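Local structure of enoyl-CoA hydratase/isomerase family protein (Bacillus anthracis, 3KQF) at residues I10-A15 with Q42-Q47; P17-I22 with K203-G208; P102-A107 with I210-A215; C124-A129 with I198-K203; P155-V160 with L183-V188. The protein probably catalyses the reversible hydration of trans-2-enoyl-CoA thioesters to 3-hydroxyacyl-CoA, as enoyl-CoA hydratases of the crotonase superfamily do. All coordinates share one frame; numbering follows the deposited sequence. Where two conformers were deposited one is given.

Interaction 1 (I10-A15 with Q42-Q47)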
# COMPACT_ATOMS: atom_id res chain seq x y z
N ILE A 10 26.81 -2.02 -21.82
CA ILE A 10 25.40 -2.35 -22.00
C ILE A 10 25.15 -2.72 -23.46
O ILE A 10 25.99 -2.47 -24.33
CB ILE A 10 24.44 -1.22 -21.59
CG1 ILE A 10 24.57 -0.02 -22.51
CG2 ILE A 10 24.65 -0.81 -20.12
CD1 ILE A 10 23.61 1.09 -22.15
N SER A 11 24.01 -3.35 -23.70
CA SER A 11 23.59 -3.76 -25.04
C SER A 11 22.22 -3.15 -25.25
O SER A 11 21.42 -3.10 -24.32
CB SER A 11 23.48 -5.28 -25.14
OG SER A 11 24.72 -5.91 -24.90
N VAL A 12 21.95 -2.65 -26.45
CA VAL A 12 20.62 -2.09 -26.74
C VAL A 12 20.09 -2.83 -27.95
O VAL A 12 20.78 -2.93 -28.95
CB VAL A 12 20.68 -0.59 -27.04
CG1 VAL A 12 19.29 -0.06 -27.39
CG2 VAL A 12 21.22 0.18 -25.86
N ASP A 13 18.88 -3.37 -27.84
CA ASP A 13 18.28 -4.12 -28.95
C ASP A 13 16.86 -3.64 -29.28
O ASP A 13 15.95 -3.67 -28.41
CB ASP A 13 18.25 -5.62 -28.63
CG ASP A 13 17.74 -6.46 -29.80
OD1 ASP A 13 17.66 -5.96 -30.95
OD2 ASP A 13 17.44 -7.65 -29.57
N TYR A 14 16.71 -3.18 -30.53
CA TYR A 14 15.45 -2.69 -31.10
C TYR A 14 14.86 -3.73 -32.06
O TYR A 14 14.16 -3.37 -33.01
CB TYR A 14 15.69 -1.41 -31.92
CG TYR A 14 16.04 -0.18 -31.14
CD1 TYR A 14 17.36 0.11 -30.81
CD2 TYR A 14 15.06 0.74 -30.77
CE1 TYR A 14 17.68 1.26 -30.10
CE2 TYR A 14 15.37 1.88 -30.06
CZ TYR A 14 16.69 2.14 -29.74
OH TYR A 14 17.00 3.27 -29.03
N ALA A 15 15.13 -5.00 -31.83
CA ALA A 15 14.64 -6.07 -32.70
C ALA A 15 13.12 -6.05 -32.81
O ALA A 15 12.59 -6.13 -33.91
CB ALA A 15 15.12 -7.44 -32.20
N GLN A 42 22.98 6.33 -18.91
CA GLN A 42 22.40 7.67 -18.96
C GLN A 42 22.31 8.20 -20.40
O GLN A 42 21.34 8.84 -20.76
CB GLN A 42 23.20 8.65 -18.10
CG GLN A 42 23.13 8.40 -16.59
CD GLN A 42 23.86 9.46 -15.77
OE1 GLN A 42 24.48 10.36 -16.33
NE2 GLN A 42 23.80 9.34 -14.44
N ASN A 43 23.34 7.94 -21.21
CA ASN A 43 23.34 8.40 -22.60
C ASN A 43 22.22 7.74 -23.41
O ASN A 43 21.53 8.41 -24.18
CB ASN A 43 24.70 8.16 -23.26
CG ASN A 43 25.83 8.97 -22.60
OD1 ASN A 43 25.58 9.91 -21.85
ND2 ASN A 43 27.07 8.61 -22.91
N ILE A 44 22.02 6.43 -23.24
CA ILE A 44 20.96 5.73 -23.97
C ILE A 44 19.58 6.16 -23.44
O ILE A 44 18.64 6.29 -24.22
CB ILE A 44 21.11 4.19 -23.93
CG1 ILE A 44 20.00 3.53 -24.76
CG2 ILE A 44 21.04 3.68 -22.51
CD1 ILE A 44 20.00 3.93 -26.22
N LEU A 45 19.47 6.38 -22.13
CA LEU A 45 18.20 6.85 -21.56
C LEU A 45 17.81 8.23 -22.17
O LEU A 45 16.63 8.47 -22.45
CB LEU A 45 18.28 6.91 -20.04
CG LEU A 45 18.32 5.53 -19.36
CD1 LEU A 45 18.61 5.64 -17.87
CD2 LEU A 45 17.01 4.76 -19.59
N THR A 46 18.80 9.09 -22.41
CA THR A 46 18.57 10.41 -23.02
C THR A 46 18.05 10.27 -24.45
O THR A 46 17.22 11.06 -24.89
CB THR A 46 19.84 11.27 -23.04
OG1 THR A 46 20.32 11.44 -21.71
CG2 THR A 46 19.59 12.66 -23.66
N GLN A 47 18.57 9.28 -25.17
CA GLN A 47 18.13 9.03 -26.54
C GLN A 47 16.68 8.50 -26.56
O GLN A 47 15.83 9.03 -27.25
CB GLN A 47 19.10 8.04 -27.21
CG GLN A 47 18.77 7.70 -28.66
CD GLN A 47 19.94 7.03 -29.40
OE1 GLN A 47 20.91 6.57 -28.78
NE2 GLN A 47 19.84 6.96 -30.73

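Interaction 2 (P17-I22 with K203-G208)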
# COMPACT_ATOMS: atom_id res chain seq x y z
N PRO A 17 9.54 -4.36 -32.85
CA PRO A 17 8.94 -3.05 -33.16
C PRO A 17 8.29 -2.33 -31.96
O PRO A 17 7.56 -2.96 -31.18
CB PRO A 17 7.87 -3.39 -34.20
CG PRO A 17 8.37 -4.62 -34.86
CD PRO A 17 9.12 -5.39 -33.82
N HIS A 18 8.58 -1.03 -31.83
CA HIS A 18 8.11 -0.17 -30.74
C HIS A 18 8.68 -0.55 -29.36
O HIS A 18 8.35 0.09 -28.35
CB HIS A 18 6.58 -0.13 -30.64
CG HIS A 18 5.88 0.26 -31.90
ND1 HIS A 18 5.01 -0.58 -32.55
CD2 HIS A 18 5.94 1.39 -32.64
CE1 HIS A 18 4.55 0.03 -33.63
NE2 HIS A 18 5.10 1.22 -33.71
N VAL A 19 9.52 -1.58 -29.30
CA VAL A 19 10.09 -2.03 -28.02
C VAL A 19 11.61 -2.04 -28.06
O VAL A 19 12.20 -2.56 -29.02
CB VAL A 19 9.60 -3.46 -27.66
CG1 VAL A 19 10.23 -3.95 -26.35
CG2 VAL A 19 8.08 -3.47 -27.57
N VAL A 20 12.24 -1.46 -27.04
CA VAL A 20 13.69 -1.45 -26.92
C VAL A 20 14.06 -2.23 -25.66
O VAL A 20 13.40 -2.07 -24.63
CB VAL A 20 14.29 -0.01 -26.86
CG1 VAL A 20 13.80 0.75 -25.68
CG2 VAL A 20 15.84 -0.07 -26.88
N LYS A 21 15.07 -3.09 -25.76
CA LYS A 21 15.53 -3.91 -24.63
C LYS A 21 16.94 -3.51 -24.32
O LYS A 21 17.83 -3.62 -25.18
CB LYS A 21 15.47 -5.41 -24.97
CG LYS A 21 15.92 -6.32 -23.84
CD LYS A 21 15.93 -7.80 -24.20
CE LYS A 21 17.04 -8.14 -25.17
NZ LYS A 21 17.24 -9.60 -25.28
N ILE A 22 17.15 -3.00 -23.11
CA ILE A 22 18.46 -2.59 -22.65
C ILE A 22 18.99 -3.68 -21.71
O ILE A 22 18.30 -4.05 -20.77
CB ILE A 22 18.39 -1.28 -21.86
CG1 ILE A 22 17.74 -0.17 -22.70
CG2 ILE A 22 19.79 -0.87 -21.42
CD1 ILE A 22 17.52 1.12 -21.95
N LYS A 203 1.95 -6.17 -25.92
CA LYS A 203 0.58 -5.81 -25.60
C LYS A 203 0.48 -4.32 -25.31
O LYS A 203 -0.36 -3.62 -25.88
CB LYS A 203 0.05 -6.59 -24.40
CG LYS A 203 -1.37 -6.17 -23.96
CD LYS A 203 -2.37 -6.20 -25.12
CE LYS A 203 -3.78 -5.99 -24.62
NZ LYS A 203 -4.84 -6.08 -25.65
N ILE A 204 1.36 -3.82 -24.45
CA ILE A 204 1.34 -2.39 -24.10
C ILE A 204 1.60 -1.54 -25.34
O ILE A 204 0.95 -0.51 -25.54
CB ILE A 204 2.34 -2.08 -22.96
CG1 ILE A 204 1.92 -2.82 -21.70
CG2 ILE A 204 2.40 -0.58 -22.69
CD1 ILE A 204 2.95 -2.81 -20.54
N ALA A 205 2.52 -2.00 -26.19
CA ALA A 205 2.82 -1.31 -27.45
C ALA A 205 1.63 -1.24 -28.41
O ALA A 205 1.60 -0.36 -29.29
CB ALA A 205 4.03 -1.97 -28.15
N SER A 206 0.70 -2.19 -28.33
CA SER A 206 -0.48 -2.18 -29.20
C SER A 206 -1.58 -1.23 -28.68
O SER A 206 -2.55 -0.94 -29.40
CB SER A 206 -1.04 -3.60 -29.41
OG SER A 206 -1.57 -4.12 -28.19
N ASN A 207 -1.47 -0.76 -27.44
CA ASN A 207 -2.43 0.20 -26.90
C ASN A 207 -2.06 1.62 -27.36
O ASN A 207 -0.98 1.82 -27.95
CB ASN A 207 -2.53 0.08 -25.39
CG ASN A 207 -3.15 -1.23 -24.97
OD1 ASN A 207 -3.89 -1.85 -25.76
ND2 ASN A 207 -2.85 -1.67 -23.75
N GLY A 208 -2.96 2.57 -27.16
CA GLY A 208 -2.74 3.94 -27.65
C GLY A 208 -1.55 4.57 -26.97
O GLY A 208 -1.57 4.72 -25.77

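Interaction 3 (P102-A107 with I210-A215)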
# COMPACT_ATOMS: atom_id res chain seq x y z
N PRO A 102 9.16 8.62 -20.69
CA PRO A 102 7.74 8.67 -20.98
C PRO A 102 7.14 7.30 -21.17
O PRO A 102 5.95 7.09 -20.93
CB PRO A 102 7.68 9.46 -22.31
CG PRO A 102 9.03 9.42 -22.87
CD PRO A 102 9.96 9.34 -21.70
N GLN A 103 7.97 6.36 -21.61
CA GLN A 103 7.49 5.02 -21.86
C GLN A 103 7.42 4.16 -20.60
O GLN A 103 8.21 4.35 -19.68
CB GLN A 103 8.43 4.28 -22.81
CG GLN A 103 8.66 4.89 -24.18
CD GLN A 103 9.80 5.90 -24.24
OE1 GLN A 103 10.35 6.33 -23.23
NE2 GLN A 103 10.17 6.29 -25.47
N PRO A 104 6.51 3.18 -20.58
CA PRO A 104 6.56 2.20 -19.49
C PRO A 104 7.91 1.44 -19.56
O PRO A 104 8.42 1.17 -20.66
CB PRO A 104 5.41 1.25 -19.82
CG PRO A 104 4.43 2.09 -20.53
CD PRO A 104 5.29 2.99 -21.40
N VAL A 105 8.46 1.08 -18.41
CA VAL A 105 9.71 0.36 -18.33
C VAL A 105 9.47 -0.90 -17.52
O VAL A 105 8.95 -0.84 -16.40
CB VAL A 105 10.86 1.23 -17.67
CG1 VAL A 105 12.15 0.44 -17.57
CG2 VAL A 105 11.05 2.57 -18.41
N ILE A 106 9.77 -2.04 -18.13
CA ILE A 106 9.58 -3.35 -17.50
C ILE A 106 10.92 -3.93 -17.14
O ILE A 106 11.82 -3.98 -17.97
CB ILE A 106 8.88 -4.33 -18.50
CG1 ILE A 106 7.56 -3.73 -19.01
CG2 ILE A 106 8.64 -5.66 -17.84
CD1 ILE A 106 6.83 -4.59 -20.09
N ALA A 107 11.07 -4.31 -15.87
CA ALA A 107 12.28 -4.96 -15.41
C ALA A 107 12.12 -6.47 -15.62
O ALA A 107 11.11 -7.06 -15.21
CB ALA A 107 12.53 -4.65 -13.92
N ILE A 210 -0.31 7.65 -26.82
CA ILE A 210 -0.54 8.92 -26.13
C ILE A 210 -1.24 8.60 -24.81
O ILE A 210 -0.89 9.13 -23.75
CB ILE A 210 -1.38 9.90 -26.98
CG1 ILE A 210 -0.61 10.30 -28.23
CG2 ILE A 210 -1.79 11.10 -26.16
CD1 ILE A 210 -1.39 11.18 -29.18
N ALA A 211 -2.19 7.67 -24.87
CA ALA A 211 -2.96 7.24 -23.70
C ALA A 211 -2.08 6.55 -22.64
O ALA A 211 -2.16 6.86 -21.45
CB ALA A 211 -4.10 6.28 -24.15
N VAL A 212 -1.20 5.65 -23.09
CA VAL A 212 -0.30 4.94 -22.18
C VAL A 212 0.64 5.95 -21.50
O VAL A 212 0.85 5.89 -20.28
CB VAL A 212 0.48 3.83 -22.89
CG1 VAL A 212 1.60 3.24 -21.98
CG2 VAL A 212 -0.46 2.72 -23.37
N ARG A 213 1.21 6.85 -22.29
CA ARG A 213 2.13 7.87 -21.75
C ARG A 213 1.43 8.77 -20.74
O ARG A 213 1.99 9.08 -19.68
CB ARG A 213 2.77 8.71 -22.87
CG ARG A 213 3.70 7.88 -23.75
CD ARG A 213 4.69 8.75 -24.54
NE ARG A 213 5.60 7.96 -25.37
CZ ARG A 213 6.72 8.43 -25.93
NH1 ARG A 213 7.12 9.68 -25.73
NH2 ARG A 213 7.47 7.62 -26.68
N LEU A 214 0.22 9.21 -21.08
CA LEU A 214 -0.57 10.05 -20.16
C LEU A 214 -0.96 9.27 -18.88
O LEU A 214 -0.96 9.84 -17.78
CB LEU A 214 -1.81 10.63 -20.88
CG LEU A 214 -1.55 11.82 -21.79
CD1 LEU A 214 -2.78 12.12 -22.68
CD2 LEU A 214 -1.18 13.05 -20.96
N ALA A 215 -1.26 7.98 -19.02
CA ALA A 215 -1.55 7.13 -17.84
C ALA A 215 -0.34 7.06 -16.93
O ALA A 215 -0.47 7.15 -15.70
CB ALA A 215 -2.00 5.72 -18.26
O HOH W 1 4.74 9.22 -19.67

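Interaction 4 (C124-A129 with I198-K203)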
# COMPACT_ATOMS: atom_id res chain seq x y z
N CYS A 124 11.70 0.93 -12.26
CA CYS A 124 10.87 0.49 -13.39
C CYS A 124 9.40 0.51 -12.99
O CYS A 124 9.07 0.41 -11.79
CB CYS A 124 11.28 -0.91 -13.86
SG CYS A 124 13.01 -1.05 -14.46
N ASP A 125 8.52 0.66 -13.98
CA ASP A 125 7.06 0.65 -13.75
C ASP A 125 6.56 -0.65 -13.12
O ASP A 125 5.72 -0.61 -12.23
CB ASP A 125 6.32 0.93 -15.05
CG ASP A 125 6.56 2.33 -15.56
OD1 ASP A 125 5.77 3.22 -15.19
OD2 ASP A 125 7.58 2.57 -16.24
N PHE A 126 6.97 -1.80 -13.66
CA PHE A 126 6.68 -3.10 -13.03
C PHE A 126 7.77 -4.10 -13.37
O PHE A 126 8.64 -3.84 -14.21
CB PHE A 126 5.24 -3.61 -13.27
CG PHE A 126 4.90 -3.84 -14.70
CD1 PHE A 126 5.10 -5.09 -15.28
CD2 PHE A 126 4.37 -2.82 -15.45
CE1 PHE A 126 4.78 -5.31 -16.60
CE2 PHE A 126 4.03 -3.03 -16.78
CZ PHE A 126 4.24 -4.27 -17.36
N ARG A 127 7.71 -5.24 -12.67
CA ARG A 127 8.76 -6.23 -12.67
C ARG A 127 8.31 -7.67 -12.95
O ARG A 127 7.29 -8.13 -12.44
CB ARG A 127 9.37 -6.18 -11.26
CG ARG A 127 10.10 -4.88 -10.92
CD ARG A 127 9.95 -4.44 -9.45
NE ARG A 127 8.58 -3.97 -9.22
CZ ARG A 127 8.11 -2.76 -9.58
NH1 ARG A 127 6.85 -2.44 -9.37
NH2 ARG A 127 8.91 -1.87 -10.17
N ILE A 128 9.08 -8.34 -13.79
CA ILE A 128 8.89 -9.77 -14.08
C ILE A 128 10.19 -10.42 -13.61
O ILE A 128 11.28 -9.98 -14.01
CB ILE A 128 8.74 -10.07 -15.56
CG1 ILE A 128 7.64 -9.25 -16.21
CG2 ILE A 128 8.49 -11.61 -15.77
CD1 ILE A 128 7.63 -9.37 -17.71
N ALA A 129 10.11 -11.44 -12.77
CA ALA A 129 11.29 -12.14 -12.26
C ALA A 129 11.39 -13.61 -12.66
O ALA A 129 10.39 -14.30 -12.72
CB ALA A 129 11.32 -12.08 -10.76
N ILE A 198 8.76 -9.68 -23.52
CA ILE A 198 8.45 -9.20 -24.87
C ILE A 198 6.95 -9.25 -25.13
O ILE A 198 6.39 -8.32 -25.71
CB ILE A 198 9.20 -9.96 -25.94
CG1 ILE A 198 10.68 -9.59 -25.89
CG2 ILE A 198 8.64 -9.65 -27.35
CD1 ILE A 198 11.55 -10.43 -26.81
N GLU A 199 6.29 -10.32 -24.72
CA GLU A 199 4.85 -10.41 -24.98
C GLU A 199 4.03 -9.36 -24.20
O GLU A 199 3.09 -8.79 -24.75
CB GLU A 199 4.33 -11.85 -24.88
CG GLU A 199 4.80 -12.65 -26.12
CD GLU A 199 4.35 -14.09 -26.16
OE1 GLU A 199 3.52 -14.49 -25.31
OE2 GLU A 199 4.83 -14.82 -27.05
N ILE A 200 4.43 -9.07 -22.96
CA ILE A 200 3.75 -8.00 -22.19
C ILE A 200 4.07 -6.64 -22.81
O ILE A 200 3.18 -5.81 -22.96
CB ILE A 200 4.12 -8.04 -20.70
CG1 ILE A 200 3.60 -9.32 -20.07
CG2 ILE A 200 3.55 -6.81 -19.96
CD1 ILE A 200 3.99 -9.49 -18.62
N ALA A 201 5.33 -6.44 -23.21
CA ALA A 201 5.73 -5.20 -23.88
C ALA A 201 4.94 -5.01 -25.17
O ALA A 201 4.51 -3.90 -25.47
CB ALA A 201 7.26 -5.21 -24.17
N GLU A 202 4.77 -6.09 -25.95
CA GLU A 202 4.01 -6.03 -27.22
C GLU A 202 2.55 -5.65 -26.98
O GLU A 202 1.97 -4.89 -27.76
CB GLU A 202 4.08 -7.36 -28.00
CG GLU A 202 5.42 -7.64 -28.64
CD GLU A 202 5.46 -8.99 -29.32
OE1 GLU A 202 4.65 -9.89 -28.96
OE2 GLU A 202 6.31 -9.16 -30.20
N LYS A 203 1.95 -6.17 -25.92
CA LYS A 203 0.58 -5.81 -25.60
C LYS A 203 0.48 -4.32 -25.31
O LYS A 203 -0.36 -3.62 -25.88
CB LYS A 203 0.05 -6.59 -24.40
CG LYS A 203 -1.37 -6.17 -23.96
CD LYS A 203 -2.37 -6.20 -25.12
CE LYS A 203 -3.78 -5.99 -24.62
NZ LYS A 203 -4.84 -6.08 -25.65

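Interaction 5 (P155-V160 with L183-V188)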
# COMPACT_ATOMS: atom_id res chain seq x y z
N PRO A 155 9.00 1.07 0.27
CA PRO A 155 7.76 1.11 1.07
C PRO A 155 6.56 1.60 0.29
O PRO A 155 5.42 1.24 0.62
CB PRO A 155 8.09 2.09 2.22
CG PRO A 155 9.26 2.88 1.74
CD PRO A 155 10.04 1.96 0.81
N ARG A 156 6.79 2.42 -0.73
CA ARG A 156 5.71 2.89 -1.54
C ARG A 156 5.07 1.73 -2.31
O ARG A 156 3.84 1.69 -2.45
CB ARG A 156 6.15 4.01 -2.49
CG ARG A 156 6.29 5.34 -1.77
CD ARG A 156 6.84 6.40 -2.65
NE ARG A 156 6.79 7.71 -1.98
CZ ARG A 156 7.62 8.11 -1.02
NH1 ARG A 156 8.60 7.33 -0.59
NH2 ARG A 156 7.48 9.32 -0.49
N LEU A 157 5.87 0.76 -2.70
CA LEU A 157 5.34 -0.40 -3.46
C LEU A 157 4.72 -1.51 -2.61
O LEU A 157 3.63 -2.00 -2.93
CB LEU A 157 6.44 -1.01 -4.36
CG LEU A 157 6.03 -2.15 -5.30
CD1 LEU A 157 4.99 -1.65 -6.28
CD2 LEU A 157 7.24 -2.68 -6.02
N ILE A 158 5.42 -1.90 -1.55
CA ILE A 158 4.99 -3.04 -0.75
C ILE A 158 4.56 -2.74 0.70
O ILE A 158 4.27 -3.66 1.47
CB ILE A 158 6.08 -4.13 -0.73
CG1 ILE A 158 7.35 -3.67 0.00
CG2 ILE A 158 6.41 -4.57 -2.16
CD1 ILE A 158 8.40 -4.78 0.12
N GLY A 159 4.54 -1.47 1.06
CA GLY A 159 4.09 -1.06 2.39
C GLY A 159 5.27 -0.86 3.32
O GLY A 159 6.33 -1.51 3.15
N VAL A 160 5.07 -0.01 4.33
CA VAL A 160 6.15 0.37 5.22
C VAL A 160 6.71 -0.77 6.09
O VAL A 160 7.91 -0.88 6.23
CB VAL A 160 5.77 1.60 6.08
CG1 VAL A 160 4.56 1.32 6.97
CG2 VAL A 160 6.98 2.04 6.95
N LEU A 183 6.42 -7.21 -4.49
CA LEU A 183 7.64 -6.59 -5.00
C LEU A 183 7.80 -6.88 -6.50
O LEU A 183 8.30 -6.04 -7.23
CB LEU A 183 8.89 -7.05 -4.21
CG LEU A 183 10.26 -6.57 -4.69
CD1 LEU A 183 10.41 -5.01 -4.72
CD2 LEU A 183 11.33 -7.19 -3.79
N VAL A 184 7.44 -8.09 -6.95
CA VAL A 184 7.46 -8.39 -8.39
C VAL A 184 6.03 -8.77 -8.80
O VAL A 184 5.27 -9.36 -8.00
CB VAL A 184 8.49 -9.45 -8.79
CG1 VAL A 184 9.90 -9.02 -8.33
CG2 VAL A 184 8.11 -10.83 -8.26
N GLU A 185 5.66 -8.40 -10.02
CA GLU A 185 4.30 -8.60 -10.50
C GLU A 185 4.08 -9.92 -11.23
O GLU A 185 2.94 -10.41 -11.29
CB GLU A 185 3.86 -7.40 -11.37
CG GLU A 185 3.58 -6.10 -10.55
CD GLU A 185 4.84 -5.41 -10.01
OE1 GLU A 185 5.95 -5.61 -10.57
OE2 GLU A 185 4.70 -4.63 -9.04
N PHE A 186 5.16 -10.49 -11.78
CA PHE A 186 5.11 -11.79 -12.46
C PHE A 186 6.36 -12.63 -12.12
O PHE A 186 7.44 -12.07 -11.87
CB PHE A 186 5.09 -11.62 -13.98
CG PHE A 186 3.94 -10.78 -14.49
CD1 PHE A 186 2.74 -11.37 -14.86
CD2 PHE A 186 4.07 -9.41 -14.59
CE1 PHE A 186 1.68 -10.59 -15.34
CE2 PHE A 186 3.01 -8.62 -15.07
CZ PHE A 186 1.82 -9.20 -15.42
N VAL A 187 6.20 -13.95 -12.10
CA VAL A 187 7.32 -14.88 -11.93
C VAL A 187 7.19 -15.96 -13.00
O VAL A 187 6.12 -16.54 -13.17
CB VAL A 187 7.40 -15.48 -10.50
CG1 VAL A 187 8.52 -16.51 -10.44
CG2 VAL A 187 7.65 -14.40 -9.48
N VAL A 188 8.27 -16.17 -13.76
CA VAL A 188 8.31 -17.17 -14.82
C VAL A 188 9.66 -17.88 -14.81
O VAL A 188 10.62 -17.38 -14.24
CB VAL A 188 8.09 -16.52 -16.22
CG1 VAL A 188 6.80 -15.74 -16.25
CG2 VAL A 188 9.27 -15.59 -16.59

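Interaction 1 (I10-A15 with Q42-Q47)
Ile44 lies beneath Ile10 and Val12 and, more loosely, beneath Tyr14, so that one helical residue serves three successive inward-facing positions of the 10-15 segment. Its branches divide the work. The CG2 methyl takes the Ile10 end, where it lies 3.7 Å from Ile10 CD1, the two chains passing at a slant. The other branch leaves with CG1 anti to the backbone N (chi1 -177°), which carries it toward Val12; the two side chains reach toward each other, with Val12 CG2 3.7 Å from Ile44 CG1 and 4.0 Å from Ile44 CD1. Beyond that, Ile44 CD1 reaches the phenol end of Tyr14, with 4.2 Å to Tyr14 OH. Both isoleucines were deposited in two conformers, so these methyl positions describe one of the states. No hydrogen bond crosses the contact, and the Tyr14 hydroxyl turns to Glu51 in a weak one. The contact is thus apolar packing of a strand on a helix, buried at Ile10 and Ile44 and opening to solvent at Tyr14. Strand 10-13 is an outermost strand of the main sheet, antiparallel to strand 19-24, while the same stretch of helix 35-49 rests with Leu45 and Thr46 on Met97 of helix 81-99.

Interaction 2 (P17-I22 with K203-G208)
His18 meets Ala205 at the very root of its side chain: His18 CB stands 4.0 Å from Ala205 CB, and the CA atoms of the two residues are 6.3 Å apart. At the next atom the chain turns off. CG lies beside the backbone N and anti to the carbonyl carbon (chi1 -55°), and the imidazole beyond it makes no close approach to the 203-208 segment; the side chain packs instead on Asn53 and Arg55. His18 itself has a positive phi of 66°, and its backbone is hydrogen-bonded to Arg55 and Val56. Val19 supplies the second, slacker touch, its CG2 lying 4.4 Å from Ala205 CB. The Ala205 methyl is thus met by His18 CB and Val19 CG2 where the end of helix 193-206 passes the start of the strand.

The helical side is braced by polar bonds of its own. Lys203 O accepts from Ser206 OG at 2.7 Å and also from Ser206 N at 3.0 Å, the hydroxyl coming in at 127° to the C=O bond. Ala205 O takes a hydrogen bond from Arg55 NH1, and Asn207 ND2 donates to Tyr168 O and Thr169 O of a second subunit. Val19 packs on helix 193-206, through Ala201 and Ala205, whereas its neighbour Val20 points to the reverse side, toward Ile48 of helix 35-49. In this crotonase-family protein the contact is part of the helical cover of the main sheet, consistent with the crotonase fold.

Interaction 3 (P102-A107 with I210-A215)
Pro104 and Val212 form the tight end of this contact. Pro104 CG presses on Val212 CG1 at 3.4 Å, closer than carbon atoms usually pack, and the proline ring and the valine branch cross at about a right angle. Val212 places that methyl anti to its own backbone N (chi1 171°), which aims it at the ring. Both residues are buried, and Ile204 of the preceding helix and a second subunit close in around them.

Toward Pro102 the character changes, for here both Pro102 and Arg213 are partly exposed. Arg213 runs out extended alongside Pro102, and its guanidinium has Pro102 CG and Gln103 CD over one face; Pro102 CG is 3.4 Å from Arg213 NH1. Gln103 NE2 comes within 3.2 Å of Arg213 NH2, with the amide and guanidinium planes 59° apart. Both atoms are donors, so no bond joins them. Both turn to carbonyls of the same neighbourhood: Gln103 NE2 donates to Ile48 O and Thr54 O, Arg213 NH2 to Glu51 O and, weakly, to Thr54 O. A water bridges this more exposed side, donating to Pro102 O and to Arg213 O, at 2.8 Å from each.

The contact therefore clamps helix 209-222 to the turn that leads into strand 105-109, beside the loop after helix 35-49. Strand 56-61 borders that strand on one side and strand 126-130 on the other, and helix 193-206 packs against Pro104 and Ile106.

Interaction 4 (C124-A129 with I198-K203)
Phe126 meets Ile200 with the rim of its ring. Ile200 CG2 lies in the ring plane, 3.7 Å from Phe126 CZ, and nothing of the 198-203 segment stacks on either face. Phe126 reaches this place because its CG sits between the backbone N and the carbonyl carbon (chi1 61°). The second flat group, the guanidinium of Arg127, belongs to the other side of the strand. It too is used at its edge: Arg127 NH2 donates to Cys124 O at 2.8 Å, with the oxygen near the guanidinium plane. The nitrogen itself stands well above the Cys124 carbonyl plane, and the N-H...O angle is a bent 135°.

Ile128, two residues beyond Phe126 and on the same side of the strand, makes the remaining touch. Its CD1 meets Ile200 CD1 tip to tip at 3.8 Å, so that Ile200 gives one branch to the ring and the other to the isoleucine. Ile106 and Phe186 of the flanking strands pack around these residues.

Helix and strand are thus joined by hydrocarbon alone, and the polar groups are dealt with off this surface. Arg127 also donates to Ser121 O, forms a salt bridge with Glu185 and bonds Leu183 O weakly through NE. In the loop before the strand, Asp125 pairs with Lys216 and with Lys164 of a second subunit. The chemistry implies a division of labour: an apolar helix-facing surface with no polar bond across it, and a reverse side where the charge of Arg127 is matched by Glu185.

Interaction 5 (P155-V160 with L183-V188)
Leu157 and Ile158 supply the apolar contacts, and both close on Leu183. Leu157 CD2 lies 4.1 Å from Leu183 CD1, and Ile158 CG2 stands at the same distance, 4.1 Å, from Leu183 CB. Leu157 thus meets the tip of Leu183 and Ile158 its CB, and the CA atoms of Ile158 and Leu183 are 6.1 Å apart.

Methyl groups laid against polar backbone form a second class. Ile158 CG2 is 3.5 Å from Leu183 N, and Leu157 CD2 is 3.7 Å from Leu183 O, which also takes a weak hydrogen bond from Arg127 NE. The torsion of Ile158 sets CG2 anti to the carbonyl carbon while CG1 takes the place between N and C (chi1 67°), and it is this CG2 that reaches the peptide of Leu183.

A charged group borders the contact without bonding across it. The Glu185 chain bends at chi2 (73°) and brings OE2 to 4.1 Å from Leu157 CD1. Its partner is Arg127, so the carboxylate is met by an opposite charge beside the leucine.

Backbone bonding shapes the helical side: Gly159 N donates to Pro155 O at 2.9 Å, and Gly159, with a positive phi of 97°, stands at the N-cap of helix 160-169. The contact ties the end region of helix 150-158 to the passage from helix 175-181 into strand 186-188, an outermost strand of the main sheet within this chain, beside strand 126-130. Leu122 of helix 116-123 packs on Leu157 and Leu183, while Gly161 of a second subunit packs on Leu157 and Glu185.

From the N terminus, interaction 1 closes first, folding strand 10-13 back onto helix 35-49. Interaction 2 opens before that loop is shut, so the two cross; its long loop ends only at helix 193-206. Interaction 3 begins within that span and ends just beyond it on helix 209-222, crossing interaction 2 in turn. Interaction 4 falls inside the loops of both, and interaction 5 lies within interaction 4. Interactions 2 and 4 share Lys203 and one helix. All five reach the same main sheet, from strand 10-13 at one border to strand 186-188 at the other, and interactions 2 to 5 touch the second subunit.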